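Local coordinates for protein AvGluR1 ligand binding domain (Adineta vaga, PDB 4IO5) that binds L-glutamate, and here alanine, as the two-lobed ligand-binding domain of a receptor that probably works as a ligand-gated ion channel, at residues Gly13-Val18 / Pro63-Thr68; Ile81-Ile86 / Phe207-Pro212; Asp104-Ile109 / Met179-Ala184; Ile135-Ala140 / Arg154-Leu159. All coordinates share one frame; numbering follows the deposited sequence.

Contact 1: Gly13-Val18 / Pro63-Thr68; sequences GVIESV and PNTSYT. With ALA (alanine), chain C.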
loop_
_atom_site.group_PDB
_atom_site.type_symbol
_atom_site.label_atom_id
_atom_site.label_comp_id
_atom_site.label_asym_id
_atom_site.label_seq_id
_atom_site.Cartn_x
_atom_site.Cartn_y
_atom_site.Cartn_z
ATOM N N GLY A 13 2.579 12.824 17.566
ATOM C CA GLY A 13 1.534 13.740 17.148
ATOM C C GLY A 13 0.344 12.969 16.562
ATOM O O GLY A 13 0.521 12.029 15.803
ATOM N N VAL A 14 -0.856 13.334 16.986
ATOM C CA VAL A 14 -2.088 12.735 16.480
ATOM C C VAL A 14 -3.002 13.889 16.116
ATOM O O VAL A 14 -2.781 15.035 16.550
ATOM C CB VAL A 14 -2.758 11.760 17.487
ATOM C CG1 VAL A 14 -1.809 10.595 17.799
ATOM C CG2 VAL A 14 -3.168 12.490 18.768
ATOM N N ILE A 15 -3.984 13.611 15.261
ATOM C CA ILE A 15 -4.865 14.653 14.699
ATOM C C ILE A 15 -6.306 14.140 14.686
ATOM O O ILE A 15 -6.573 12.997 14.325
ATOM C CB ILE A 15 -4.374 15.077 13.307
ATOM C CG1 ILE A 15 -5.227 16.203 12.706
ATOM C CG2 ILE A 15 -4.379 13.906 12.343
ATOM C CD1 ILE A 15 -4.554 16.866 11.512
ATOM N N GLU A 16 -7.239 14.976 15.145
ATOM C CA GLU A 16 -8.633 14.560 15.275
ATOM C C GLU A 16 -9.265 14.141 13.949
ATOM O O GLU A 16 -9.243 14.881 12.951
ATOM C CB GLU A 16 -9.477 15.667 15.944
ATOM C CG GLU A 16 -10.922 15.264 16.194
ATOM C CD GLU A 16 -11.729 16.338 16.912
ATOM O OE1 GLU A 16 -11.119 17.314 17.409
ATOM O OE2 GLU A 16 -12.975 16.192 17.002
ATOM N N SER A 17 -9.828 12.944 13.950
ATOM C CA SER A 17 -10.442 12.351 12.767
ATOM C C SER A 17 -11.161 11.080 13.169
ATOM O O SER A 17 -10.540 10.042 13.341
ATOM C CB SER A 17 -9.411 12.003 11.691
ATOM O OG SER A 17 -10.078 11.602 10.510
ATOM N N VAL A 18 -12.474 11.151 13.370
ATOM C CA VAL A 18 -13.176 9.959 13.842
ATOM C C VAL A 18 -13.226 8.935 12.718
ATOM O O VAL A 18 -13.477 9.314 11.562
ATOM C CB VAL A 18 -14.608 10.321 14.359
ATOM C CG1 VAL A 18 -14.514 11.407 15.397
ATOM C CG2 VAL A 18 -15.492 10.766 13.237
ATOM N N PRO A 63 -6.543 22.432 17.445
ATOM C CA PRO A 63 -7.792 22.243 16.693
ATOM C C PRO A 63 -7.727 22.601 15.212
ATOM O O PRO A 63 -8.293 21.901 14.370
ATOM C CB PRO A 63 -8.764 23.192 17.395
ATOM C CG PRO A 63 -8.234 23.324 18.764
ATOM C CD PRO A 63 -6.744 23.281 18.630
ATOM N N ASN A 64 -7.066 23.683 14.855
ATOM C CA ASN A 64 -7.175 24.073 13.448
ATOM C C ASN A 64 -6.126 23.444 12.514
ATOM O O ASN A 64 -6.123 23.684 11.301
ATOM C CB ASN A 64 -7.231 25.589 13.333
ATOM C CG ASN A 64 -8.535 26.145 13.871
ATOM O OD1 ASN A 64 -9.606 25.548 13.673
ATOM N ND2 ASN A 64 -8.457 27.273 14.578
ATOM N N THR A 65 -5.285 22.595 13.086
ATOM C CA THR A 65 -4.147 22.011 12.376
ATOM C C THR A 65 -4.566 21.255 11.109
ATOM O O THR A 65 -5.469 20.429 11.152
ATOM C CB THR A 65 -3.404 21.054 13.309
ATOM O OG1 THR A 65 -2.902 21.790 14.439
ATOM C CG2 THR A 65 -2.218 20.377 12.596
ATOM N N SER A 66 -3.915 21.546 9.982
ATOM C CA SER A 66 -4.170 20.788 8.768
ATOM C C SER A 66 -3.240 19.591 8.720
ATOM O O SER A 66 -2.275 19.490 9.504
ATOM C CB SER A 66 -3.942 21.632 7.519
ATOM O OG SER A 66 -2.576 21.949 7.349
ATOM N N TYR A 67 -3.520 18.686 7.787
ATOM C CA TYR A 67 -2.661 17.538 7.607
ATOM C C TYR A 67 -1.262 17.963 7.137
ATOM O O TYR A 67 -0.233 17.456 7.623
ATOM C CB TYR A 67 -3.344 16.526 6.682
ATOM C CG TYR A 67 -4.368 15.735 7.453
ATOM C CD1 TYR A 67 -5.619 16.241 7.684
ATOM C CD2 TYR A 67 -4.059 14.480 7.970
ATOM C CE1 TYR A 67 -6.570 15.535 8.432
ATOM C CE2 TYR A 67 -4.988 13.767 8.731
ATOM C CZ TYR A 67 -6.262 14.296 8.945
ATOM O OH TYR A 67 -7.219 13.595 9.673
ATOM N N THR A 68 -1.202 18.886 6.184
ATOM C CA THR A 68 0.102 19.405 5.800
ATOM C C THR A 68 0.752 20.102 6.981
ATOM O O THR A 68 1.970 20.013 7.168
ATOM C CB THR A 68 0.002 20.401 4.649
ATOM O OG1 THR A 68 -0.449 19.708 3.490
ATOM C CG2 THR A 68 1.386 21.019 4.387
HETATM N N ALA C . -5.558 11.740 4.490
HETATM C CA ALA C . -5.675 13.158 4.135
HETATM C C ALA C . -4.328 13.826 4.122
HETATM O O ALA C . -3.345 13.229 4.630
HETATM C CB ALA C . -6.607 13.860 5.105
HETATM O OXT ALA C . -4.173 14.951 3.625
#

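Contact 2: Ile81-Ile86 / Phe207-Pro212; sequences IAIGDI and FGIVTP. With ALA (alanine), chain C.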
loop_
_atom_site.group_PDB
_atom_site.type_symbol
_atom_site.label_atom_id
_atom_site.label_comp_id
_atom_site.label_asym_id
_atom_site.label_seq_id
_atom_site.Cartn_x
_atom_site.Cartn_y
_atom_site.Cartn_z
ATOM N N ILE A 81 7.290 11.362 15.870
ATOM C CA ILE A 81 6.544 10.700 14.808
ATOM C C ILE A 81 5.114 11.279 14.821
ATOM O O ILE A 81 4.685 11.909 15.802
ATOM C CB ILE A 81 6.514 9.156 14.934
ATOM C CG1 ILE A 81 5.792 8.721 16.206
ATOM C CG2 ILE A 81 7.908 8.568 14.824
ATOM C CD1 ILE A 81 5.596 7.233 16.373
ATOM N N ALA A 82 4.381 11.104 13.725
ATOM C CA ALA A 82 2.962 11.418 13.712
ATOM C C ALA A 82 2.176 10.244 13.132
ATOM O O ALA A 82 2.526 9.685 12.089
ATOM C CB ALA A 82 2.689 12.716 12.937
ATOM N N ILE A 83 1.126 9.853 13.837
ATOM C CA ILE A 83 0.320 8.711 13.449
ATOM C C ILE A 83 -1.116 9.151 13.207
ATOM O O ILE A 83 -1.745 9.777 14.065
ATOM C CB ILE A 83 0.328 7.619 14.495
ATOM C CG1 ILE A 83 1.781 7.213 14.800
ATOM C CG2 ILE A 83 -0.415 6.437 13.979
ATOM C CD1 ILE A 83 1.914 6.215 15.917
ATOM N N GLY A 84 -1.642 8.816 12.035
ATOM C CA GLY A 84 -3.026 9.099 11.753
ATOM C C GLY A 84 -3.396 8.664 10.358
ATOM O O GLY A 84 -2.685 7.862 9.712
ATOM N N ASP A 85 -4.512 9.201 9.889
ATOM C CA ASP A 85 -4.964 8.995 8.511
ATOM C C ASP A 85 -4.234 9.982 7.622
ATOM O O ASP A 85 -4.845 10.893 7.046
ATOM C CB ASP A 85 -6.502 9.127 8.374
ATOM C CG ASP A 85 -7.079 10.375 9.031
ATOM O OD1 ASP A 85 -6.419 10.977 9.913
ATOM O OD2 ASP A 85 -8.255 10.701 8.715
ATOM N N ILE A 86 -2.913 9.790 7.540
ATOM C CA ILE A 86 -2.025 10.735 6.884
ATOM C C ILE A 86 -1.550 10.130 5.545
ATOM O O ILE A 86 -0.831 9.112 5.510
ATOM C CB ILE A 86 -0.843 11.120 7.788
ATOM C CG1 ILE A 86 -1.334 11.634 9.135
ATOM C CG2 ILE A 86 0.030 12.101 7.119
ATOM C CD1 ILE A 86 -0.251 11.586 10.190
ATOM N N PHE A 207 -1.705 5.307 3.693
ATOM C CA PHE A 207 -1.418 6.038 4.942
ATOM C C PHE A 207 -0.126 5.488 5.525
ATOM O O PHE A 207 0.076 4.266 5.556
ATOM C CB PHE A 207 -2.488 5.853 5.988
ATOM C CG PHE A 207 -3.815 6.436 5.642
ATOM C CD1 PHE A 207 -3.936 7.533 4.800
ATOM C CD2 PHE A 207 -4.950 5.921 6.204
ATOM C CE1 PHE A 207 -5.200 8.061 4.512
ATOM C CE2 PHE A 207 -6.207 6.447 5.917
ATOM C CZ PHE A 207 -6.326 7.507 5.068
ATOM N N GLY A 208 0.719 6.376 6.023
ATOM C CA GLY A 208 1.965 5.996 6.646
ATOM C C GLY A 208 2.199 6.811 7.906
ATOM O O GLY A 208 1.666 7.914 8.057
ATOM N N ILE A 209 2.987 6.264 8.830
ATOM C CA ILE A 209 3.442 7.035 9.996
ATOM C C ILE A 209 4.572 7.961 9.568
ATOM O O ILE A 209 5.510 7.561 8.882
ATOM C CB ILE A 209 3.919 6.048 11.132
ATOM C CG1 ILE A 209 2.722 5.217 11.600
ATOM C CG2 ILE A 209 4.595 6.800 12.277
ATOM C CD1 ILE A 209 3.126 4.150 12.658
ATOM N N VAL A 210 4.431 9.245 9.927
ATOM C CA VAL A 210 5.392 10.266 9.555
ATOM C C VAL A 210 6.575 10.181 10.513
ATOM O O VAL A 210 6.393 10.131 11.725
ATOM C CB VAL A 210 4.800 11.669 9.679
ATOM C CG1 VAL A 210 5.788 12.731 9.175
ATOM C CG2 VAL A 210 3.514 11.770 8.903
ATOM N N THR A 211 7.773 10.172 9.959
ATOM C CA THR A 211 8.983 10.187 10.758
ATOM C C THR A 211 9.946 11.229 10.182
ATOM O O THR A 211 9.781 11.691 9.070
ATOM C CB THR A 211 9.674 8.826 10.777
ATOM O OG1 THR A 211 10.396 8.600 9.566
ATOM C CG2 THR A 211 8.694 7.690 10.951
ATOM N N PRO A 212 11.001 11.568 10.926
ATOM C CA PRO A 212 12.017 12.392 10.296
ATOM C C PRO A 212 12.710 11.675 9.141
ATOM O O PRO A 212 12.798 10.455 9.119
ATOM C CB PRO A 212 13.018 12.621 11.435
ATOM C CG PRO A 212 12.204 12.440 12.678
ATOM C CD PRO A 212 11.289 11.343 12.359
HETATM N N ALA C . -5.558 11.740 4.490
HETATM C CA ALA C . -5.675 13.158 4.135
HETATM C C ALA C . -4.328 13.826 4.122
HETATM O O ALA C . -3.345 13.229 4.630
HETATM C CB ALA C . -6.607 13.860 5.105
HETATM O OXT ALA C . -4.173 14.951 3.625
HETATM O O HOH W 1 -0.071 7.316 10.250
#

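Contact 3: Asp104-Ile109 / Met179-Ala184; sequences DNSMRI and MDIGTA. With ALA (alanine), chain C.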
loop_
_atom_site.group_PDB
_atom_site.type_symbol
_atom_site.label_atom_id
_atom_site.label_comp_id
_atom_site.label_asym_id
_atom_site.label_seq_id
_atom_site.Cartn_x
_atom_site.Cartn_y
_atom_site.Cartn_z
ATOM N N ASP A 104 -4.139 0.936 3.021
ATOM C CA ASP A 104 -4.382 1.494 1.719
ATOM C C ASP A 104 -5.389 2.631 1.870
ATOM O O ASP A 104 -5.968 2.834 2.936
ATOM C CB ASP A 104 -4.882 0.431 0.721
ATOM C CG ASP A 104 -6.172 -0.253 1.156
ATOM O OD1 ASP A 104 -6.860 0.240 2.071
ATOM O OD2 ASP A 104 -6.504 -1.301 0.560
ATOM N N ASN A 105 -5.579 3.386 0.808
ATOM C CA ASN A 105 -6.515 4.503 0.850
ATOM C C ASN A 105 -6.906 4.886 -0.549
ATOM O O ASN A 105 -6.187 4.593 -1.509
ATOM C CB ASN A 105 -5.858 5.719 1.543
ATOM C CG ASN A 105 -6.814 6.908 1.699
ATOM O OD1 ASN A 105 -7.932 6.761 2.222
ATOM N ND2 ASN A 105 -6.379 8.094 1.228
ATOM N N SER A 106 -8.038 5.561 -0.637
ATOM C CA SER A 106 -8.462 6.241 -1.853
ATOM C C SER A 106 -9.499 7.265 -1.433
ATOM O O SER A 106 -9.919 7.276 -0.279
ATOM C CB SER A 106 -9.092 5.250 -2.833
ATOM O OG SER A 106 -10.164 4.555 -2.205
ATOM N N MET A 107 -9.932 8.110 -2.362
ATOM C CA MET A 107 -10.900 9.146 -2.029
ATOM C C MET A 107 -12.183 8.922 -2.763
ATOM O O MET A 107 -12.207 8.266 -3.798
ATOM C CB MET A 107 -10.370 10.539 -2.350
ATOM C CG MET A 107 -9.171 10.936 -1.505
ATOM S SD MET A 107 -8.761 12.700 -1.600
ATOM C CE MET A 107 -7.546 12.652 -2.906
ATOM N N ARG A 108 -13.251 9.433 -2.174
ATOM C CA ARG A 108 -14.552 9.500 -2.836
ATOM C C ARG A 108 -15.135 10.899 -2.761
ATOM O O ARG A 108 -14.668 11.765 -2.027
ATOM C CB ARG A 108 -15.497 8.456 -2.246
ATOM C CG ARG A 108 -14.883 7.064 -2.416
ATOM C CD ARG A 108 -15.872 5.968 -2.404
ATOM N NE ARG A 108 -16.882 6.107 -3.441
ATOM C CZ ARG A 108 -18.056 5.496 -3.380
ATOM N NH1 ARG A 108 -18.324 4.728 -2.331
ATOM N NH2 ARG A 108 -18.955 5.653 -4.352
ATOM N N ILE A 109 -16.126 11.127 -3.624
ATOM C CA ILE A 109 -16.897 12.354 -3.648
ATOM C C ILE A 109 -18.014 12.237 -2.615
ATOM O O ILE A 109 -18.774 11.254 -2.619
ATOM C CB ILE A 109 -17.539 12.559 -5.031
ATOM C CG1 ILE A 109 -16.458 12.559 -6.115
ATOM C CG2 ILE A 109 -18.373 13.838 -5.030
ATOM C CD1 ILE A 109 -16.989 12.643 -7.558
ATOM N N MET A 179 -13.231 13.103 0.072
ATOM C CA MET A 179 -12.958 12.560 1.384
ATOM C C MET A 179 -12.356 11.171 1.246
ATOM O O MET A 179 -12.792 10.379 0.408
ATOM C CB MET A 179 -14.226 12.476 2.216
ATOM C CG MET A 179 -14.011 12.231 3.662
ATOM S SD MET A 179 -15.553 12.499 4.621
ATOM C CE MET A 179 -14.914 12.033 6.198
ATOM N N ASP A 180 -11.363 10.874 2.083
ATOM C CA ASP A 180 -10.824 9.520 2.162
ATOM C C ASP A 180 -11.939 8.527 2.426
ATOM O O ASP A 180 -12.844 8.793 3.207
ATOM C CB ASP A 180 -9.815 9.365 3.308
ATOM C CG ASP A 180 -8.542 10.156 3.130
ATOM O OD1 ASP A 180 -8.103 10.456 1.976
ATOM O OD2 ASP A 180 -7.946 10.466 4.200
ATOM N N ILE A 181 -11.837 7.359 1.813
ATOM C CA ILE A 181 -12.928 6.399 1.814
ATOM C C ILE A 181 -13.249 5.797 3.187
ATOM O O ILE A 181 -14.440 5.560 3.498
ATOM C CB ILE A 181 -12.611 5.268 0.811
ATOM C CG1 ILE A 181 -13.818 4.362 0.609
ATOM C CG2 ILE A 181 -11.377 4.498 1.250
ATOM C CD1 ILE A 181 -13.610 3.355 -0.521
ATOM N N GLY A 182 -12.230 5.526 4.003
ATOM C CA GLY A 182 -12.476 4.869 5.287
ATOM C C GLY A 182 -13.299 5.766 6.190
ATOM O O GLY A 182 -14.356 5.375 6.709
ATOM N N THR A 183 -12.828 6.985 6.392
ATOM C CA THR A 183 -13.589 7.944 7.188
ATOM C C THR A 183 -14.877 8.417 6.485
ATOM O O THR A 183 -15.873 8.664 7.139
ATOM C CB THR A 183 -12.742 9.152 7.578
ATOM O OG1 THR A 183 -12.066 9.677 6.420
ATOM C CG2 THR A 183 -11.713 8.750 8.643
ATOM N N ALA A 184 -14.870 8.521 5.155
ATOM C CA ALA A 184 -16.112 8.920 4.467
ATOM C C ALA A 184 -17.217 7.885 4.679
ATOM O O ALA A 184 -18.383 8.236 4.920
ATOM C CB ALA A 184 -15.859 9.122 2.995
HETATM N N ALA C . -5.558 11.740 4.490
HETATM C CA ALA C . -5.675 13.158 4.135
HETATM C C ALA C . -4.328 13.826 4.122
HETATM O O ALA C . -3.345 13.229 4.630
HETATM C CB ALA C . -6.607 13.860 5.105
HETATM O OXT ALA C . -4.173 14.951 3.625
HETATM O O HOH W 2 -9.243 5.306 3.989
#

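Contact 4: Ile135-Ala140 / Arg154-Leu159; sequences IRIGTA and RNFYPL. With ALA (alanine), chain C.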
loop_
_atom_site.group_PDB
_atom_site.type_symbol
_atom_site.label_atom_id
_atom_site.label_comp_id
_atom_site.label_asym_id
_atom_site.label_seq_id
_atom_site.Cartn_x
_atom_site.Cartn_y
_atom_site.Cartn_z
ATOM N N ILE A 135 -13.145 22.181 -0.771
ATOM C CA ILE A 135 -11.902 21.435 -0.632
ATOM C C ILE A 135 -11.205 21.844 0.660
ATOM O O ILE A 135 -11.000 23.000 0.902
ATOM C CB ILE A 135 -10.936 21.685 -1.803
ATOM C CG1 ILE A 135 -11.549 21.172 -3.112
ATOM C CG2 ILE A 135 -9.595 20.994 -1.546
ATOM C CD1 ILE A 135 -11.612 19.715 -3.213
ATOM N N ARG A 136 -10.872 20.876 1.502
ATOM C CA ARG A 136 -10.165 21.173 2.746
ATOM C C ARG A 136 -8.702 21.483 2.430
ATOM O O ARG A 136 -7.983 20.666 1.856
ATOM C CB ARG A 136 -10.286 19.997 3.739
ATOM C CG ARG A 136 -11.609 19.941 4.466
ATOM C CD ARG A 136 -11.804 18.666 5.285
ATOM N NE ARG A 136 -12.122 17.541 4.396
ATOM C CZ ARG A 136 -11.478 16.380 4.350
ATOM N NH1 ARG A 136 -10.443 16.116 5.168
ATOM N NH2 ARG A 136 -11.896 15.460 3.475
ATOM N N ILE A 137 -8.263 22.676 2.816
ATOM C CA ILE A 137 -6.909 23.099 2.516
ATOM C C ILE A 137 -5.914 22.245 3.296
ATOM O O ILE A 137 -6.243 21.741 4.387
ATOM C CB ILE A 137 -6.693 24.598 2.798
ATOM C CG1 ILE A 137 -6.819 24.903 4.281
ATOM C CG2 ILE A 137 -7.698 25.446 1.976
ATOM C CD1 ILE A 137 -6.049 26.142 4.666
ATOM N N GLY A 138 -4.753 22.008 2.693
ATOM C CA GLY A 138 -3.694 21.237 3.362
ATOM C C GLY A 138 -3.996 19.761 3.455
ATOM O O GLY A 138 -3.531 19.093 4.363
ATOM N N THR A 139 -4.816 19.248 2.541
ATOM C CA THR A 139 -5.062 17.829 2.445
ATOM C C THR A 139 -4.653 17.334 1.060
ATOM O O THR A 139 -4.496 18.133 0.103
ATOM C CB THR A 139 -6.540 17.429 2.638
ATOM O OG1 THR A 139 -7.345 18.001 1.592
ATOM C CG2 THR A 139 -7.076 17.875 3.971
ATOM N N ALA A 140 -4.535 16.015 0.950
ATOM C CA ALA A 140 -4.226 15.408 -0.348
ATOM C C ALA A 140 -5.313 15.717 -1.370
ATOM O O ALA A 140 -5.035 15.803 -2.561
ATOM C CB ALA A 140 -4.026 13.891 -0.210
ATOM N N ARG A 154 -6.400 27.903 -7.750
ATOM C CA ARG A 154 -6.968 27.740 -6.426
ATOM C C ARG A 154 -8.381 28.314 -6.394
ATOM O O ARG A 154 -8.641 29.277 -5.683
ATOM C CB ARG A 154 -6.072 28.423 -5.406
ATOM C CG ARG A 154 -4.635 27.892 -5.493
ATOM C CD ARG A 154 -3.625 28.610 -4.602
ATOM N NE ARG A 154 -2.263 28.141 -4.883
ATOM C CZ ARG A 154 -1.740 27.011 -4.401
ATOM N NH1 ARG A 154 -2.447 26.224 -3.608
ATOM N NH2 ARG A 154 -0.493 26.669 -4.717
ATOM N N ASN A 155 -9.286 27.672 -7.131
ATOM C CA ASN A 155 -10.602 28.236 -7.391
ATOM C C ASN A 155 -11.750 27.397 -6.838
ATOM O O ASN A 155 -12.927 27.701 -7.068
ATOM C CB ASN A 155 -10.791 28.502 -8.892
ATOM C CG ASN A 155 -10.756 27.241 -9.720
ATOM O OD1 ASN A 155 -10.701 26.128 -9.186
ATOM N ND2 ASN A 155 -10.752 27.400 -11.032
ATOM N N PHE A 156 -11.400 26.356 -6.082
ATOM C CA PHE A 156 -12.364 25.645 -5.260
ATOM C C PHE A 156 -12.854 26.533 -4.123
ATOM O O PHE A 156 -12.274 27.576 -3.864
ATOM C CB PHE A 156 -11.721 24.385 -4.668
ATOM C CG PHE A 156 -10.466 24.649 -3.879
ATOM C CD1 PHE A 156 -10.534 25.094 -2.574
ATOM C CD2 PHE A 156 -9.234 24.438 -4.442
ATOM C CE1 PHE A 156 -9.378 25.329 -1.835
ATOM C CE2 PHE A 156 -8.072 24.669 -3.711
ATOM C CZ PHE A 156 -8.147 25.129 -2.413
ATOM N N TYR A 157 -13.931 26.102 -3.457
ATOM C CA TYR A 157 -14.390 26.700 -2.197
ATOM C C TYR A 157 -13.627 26.172 -0.982
ATOM O O TYR A 157 -13.709 24.989 -0.657
ATOM C CB TYR A 157 -15.871 26.385 -1.988
ATOM C CG TYR A 157 -16.467 27.097 -0.811
ATOM C CD1 TYR A 157 -16.293 26.628 0.477
ATOM C CD2 TYR A 157 -17.215 28.263 -0.989
ATOM C CE1 TYR A 157 -16.825 27.275 1.545
ATOM C CE2 TYR A 157 -17.768 28.916 0.090
ATOM C CZ TYR A 157 -17.575 28.421 1.342
ATOM O OH TYR A 157 -18.117 29.058 2.415
ATOM N N PRO A 158 -12.900 27.049 -0.275
ATOM C CA PRO A 158 -11.923 26.588 0.734
ATOM C C PRO A 158 -12.574 26.154 2.047
ATOM O O PRO A 158 -13.486 26.810 2.523
ATOM C CB PRO A 158 -11.062 27.823 0.969
ATOM C CG PRO A 158 -12.056 28.969 0.690
ATOM C CD PRO A 158 -12.871 28.513 -0.458
ATOM N N LEU A 159 -12.132 25.039 2.611
ATOM C CA LEU A 159 -12.689 24.563 3.881
ATOM C C LEU A 159 -11.580 24.362 4.880
ATOM O O LEU A 159 -10.535 23.797 4.548
ATOM C CB LEU A 159 -13.428 23.241 3.696
ATOM C CG LEU A 159 -14.557 23.223 2.677
ATOM C CD1 LEU A 159 -14.894 21.753 2.343
ATOM C CD2 LEU A 159 -15.773 23.975 3.236
HETATM N N ALA C . -5.558 11.740 4.490
HETATM C CA ALA C . -5.675 13.158 4.135
HETATM C C ALA C . -4.328 13.826 4.122
HETATM O O ALA C . -3.345 13.229 4.630
HETATM C CB ALA C . -6.607 13.860 5.105
HETATM O OXT ALA C . -4.173 14.951 3.625
HETATM O O HOH W 3 -8.268 22.482 5.994
#

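Contact 1: Gly13-Val18 / Pro63-Thr68
Ile-15 stands over one face of the Tyr-67 ring, its CD1 3.9 Å from the ring centroid and only 8° off the normal, a CH-pi contact. With CG1 anti to the backbone N (chi1 -178°), the isoleucine spreads two branches over the tyrosine: CD1 above the centre and CG2 toward the rim, 3.7 Å from Tyr-67 CE2. The opposite face of the ring carries the bound alanine, whose CB sits 3.5 Å above the plane of the Tyr-67 ring, over its centre. At the phenol end Ser-17 CB comes within 3.4 Å of Tyr-67 OH, and both hydroxyls turn to the carboxylate of Asp-85; Arg-162 is a further partner of the phenol. The other end of the contact is loose. Ile-15 CD1 still reaches Thr-65 O at 3.7 Å, but Thr-65 CG2 lies 4.4 Å from that methyl, and beyond it Glu-16 and Pro-63 are exposed. No hydrogen bond joins the two segments. A serine in place of Tyr-67 would probably leave a gap between Ile-15 and the ligand and deprive Asp-85 of a phenol partner. An aromatic ring laid against the bound amino acid in this way is characteristic of the ligand pocket of ionotropic glutamate receptors.

Contact 2: Ile81-Ile86 / Phe207-Pro212
Ala-82 and Val-210 face each other as an antiparallel hydrogen-bonded pair. Ala-82 N donates to Val-210 O at 3.0 Å, and Val-210 N returns the bond to Ala-82 O, lying in the plane of that carbonyl. A third backbone bond, Gly-208 N to Ile-86 O at 3.2 Å, arrives nearly along the C=O axis, and the same oxygen also receives the CA-H of Phe-207. Between these bonds a water fills in, donated to by Gly-84 N and giving a weak bond to Gly-208 O.

Apolar packing lies on both sides of the paired backbones. Ile-83 and Ile-209 run alongside each other, with Ile-83 CG1 3.8 Å from Ile-209 CG2, against helix 40-52. On the side of helix 67-75, Ala-82 CB meets Val-210 CB at 4.0 Å. Ile-86 lies about at right angles to Val-210, with Ile-86 CG2 3.9 Å from Val-210 CG2.

The aromatic contact is at the ligand end. Asp-85 CB lies over a face of the Phe-207 ring, 4.0 Å from its centroid, in a CH-pi contact. Asp-85 is the centre of an inverse gamma turn, and its O accepts the amino group of the bound alanine, ALA N, at 2.8 Å; the Asp-85 carboxylate is bonded to the hydroxyls of Tyr-67 and Ser-17 and forms a salt bridge with Arg-162.

Strand 200-211 thus returns from the second lobe and adds itself, antiparallel, to edge strand 81-82 of the parallel sheet, the topology characteristic of type II periplasmic-binding-protein folds at the interlobe crossover.

Contact 3: Asp104-Ile109 / Met179-Ala184
Asp-180 lies across the amide of Asn-105, the two side chains at about a right angle. Its CB lies 3.4 Å from Asn-105 OD1. Asp-180 CG comes next, between the two ends of the amide and 3.5 Å from Asn-105 ND2. OD1 accepts Asn-105 ND2 at 3.0 Å in a fairly straight bond (164° at the hydrogen); the amide and carboxylate planes stand at 90°, and the donor comes from above the carboxylate plane, while Asp-180 OD1 stays close to the plane of the amide. The same oxygen also touches Met-107 CG. OD2 takes the amino group of the ligand, ALA N, at 2.7 Å. Asn-105, which positions the first of these oxygens, is itself bonded to Ser-205 OG, and a water donates to its OD1 and accepts from Gly-182 N.

Asp-180 occupies the N-cap position where strand 176-180 passes straight into helix 181-190, without a capping bond from its side chain; an acidic residue in the second lobe that grips the alpha-amino group of the agonist is a hallmark of ionotropic glutamate receptors. Strand 103-112 runs antiparallel to this strand. Arg-108 N donates to Met-179 O and Met-179 N to Arg-108 O, while Ser-106 O accepts Ile-181 N at 2.8 Å, in the first turn of the helix. Next to Ser-106 and Arg-108, Ile-181, its CG1 anti to the backbone N (chi1 -171°), extends obliquely across the arginine chain so that Ile-181 CD1 reaches Arg-108 CD at 3.9 Å, and the Arg-108 guanidinium goes on to Gly-199 O.

Contact 4: Ile135-Ala140 / Arg154-Leu159
Phe-156 holds CG between its own backbone N and carbonyl carbon (chi1 56°), which brings the ring face against Ile-135; there, CG1 of the isoleucine is set beside the backbone N and opposite the carbonyl carbon (chi1 -64°). Ile-135 CB then lies over the ring, 3.5 Å above the Phe-156 plane and offset toward its rim, and Ile-135 CG1 comes within 3.6 Å of Phe-156 CB. Ile-137 approaches from the edge, its CG2 4.2 Å from Phe-156 CE1. An alanine in place of Phe-156 is likely to strip Ile-135 of the surface it rests on and leave the edge-to-face ring of Tyr-145 without its mate.

The backbones pair in parallel. Ile-135 N donates to Tyr-157 O at 2.9 Å, Leu-159 N to Ile-135 O, rising well above that carbonyl plane, and Ile-137 N to Leu-159 O at 3.1 Å. A water donates to both Leu-159 O and Ile-137 O. On the other face of the sheet Arg-136 CG packs on Leu-159 CB at 3.8 Å, and from there the arginine chain bends at chi3 toward the ligand side, where its guanidinium lies obliquely near the methyl of the bound alanine and makes a weak bond to Phe-178 O.

Past the strand a type II turn runs from Arg-136 to Thr-139, whose OG1 donates to Arg-136 O at 2.8 Å. Helix 140-148 then begins with Ala-140 N bonded to the ligand carboxylate oxygen ALA OXT at 2.9 Å. Strand 133-136, helix 140-148 and strand 157-159 form a beta-alpha-beta unit, with the start of its helix at the ligand carboxylate.

How the contacts relate
All four contacts touch the bound alanine, contact 1 from the first lobe with its parallel sheet, contact 2 from where strand 200-211 returns to that lobe, contacts 3 and 4 from the second. Contacts 1 and 2 are joined through Asp-85, whose OD1 lies 2.7 Å from Tyr-67 OH and whose OD2 lies 2.7 Å from Ser-17 OG. Phe-207 of contact 2 brings its CZ within 3.5 Å of Asp-180 OD2 in contact 3. Contacts 3 and 4 share a sheet, with Arg-136 NH2 3.7 Å from Met-179 CA. Across the cleft, Thr-68 N of contact 1 probably bonds Gly-138 O of contact 4 at 3.0 Å, consistent with lobes closed on the ligand. Contacts 2 and 4 do not meet.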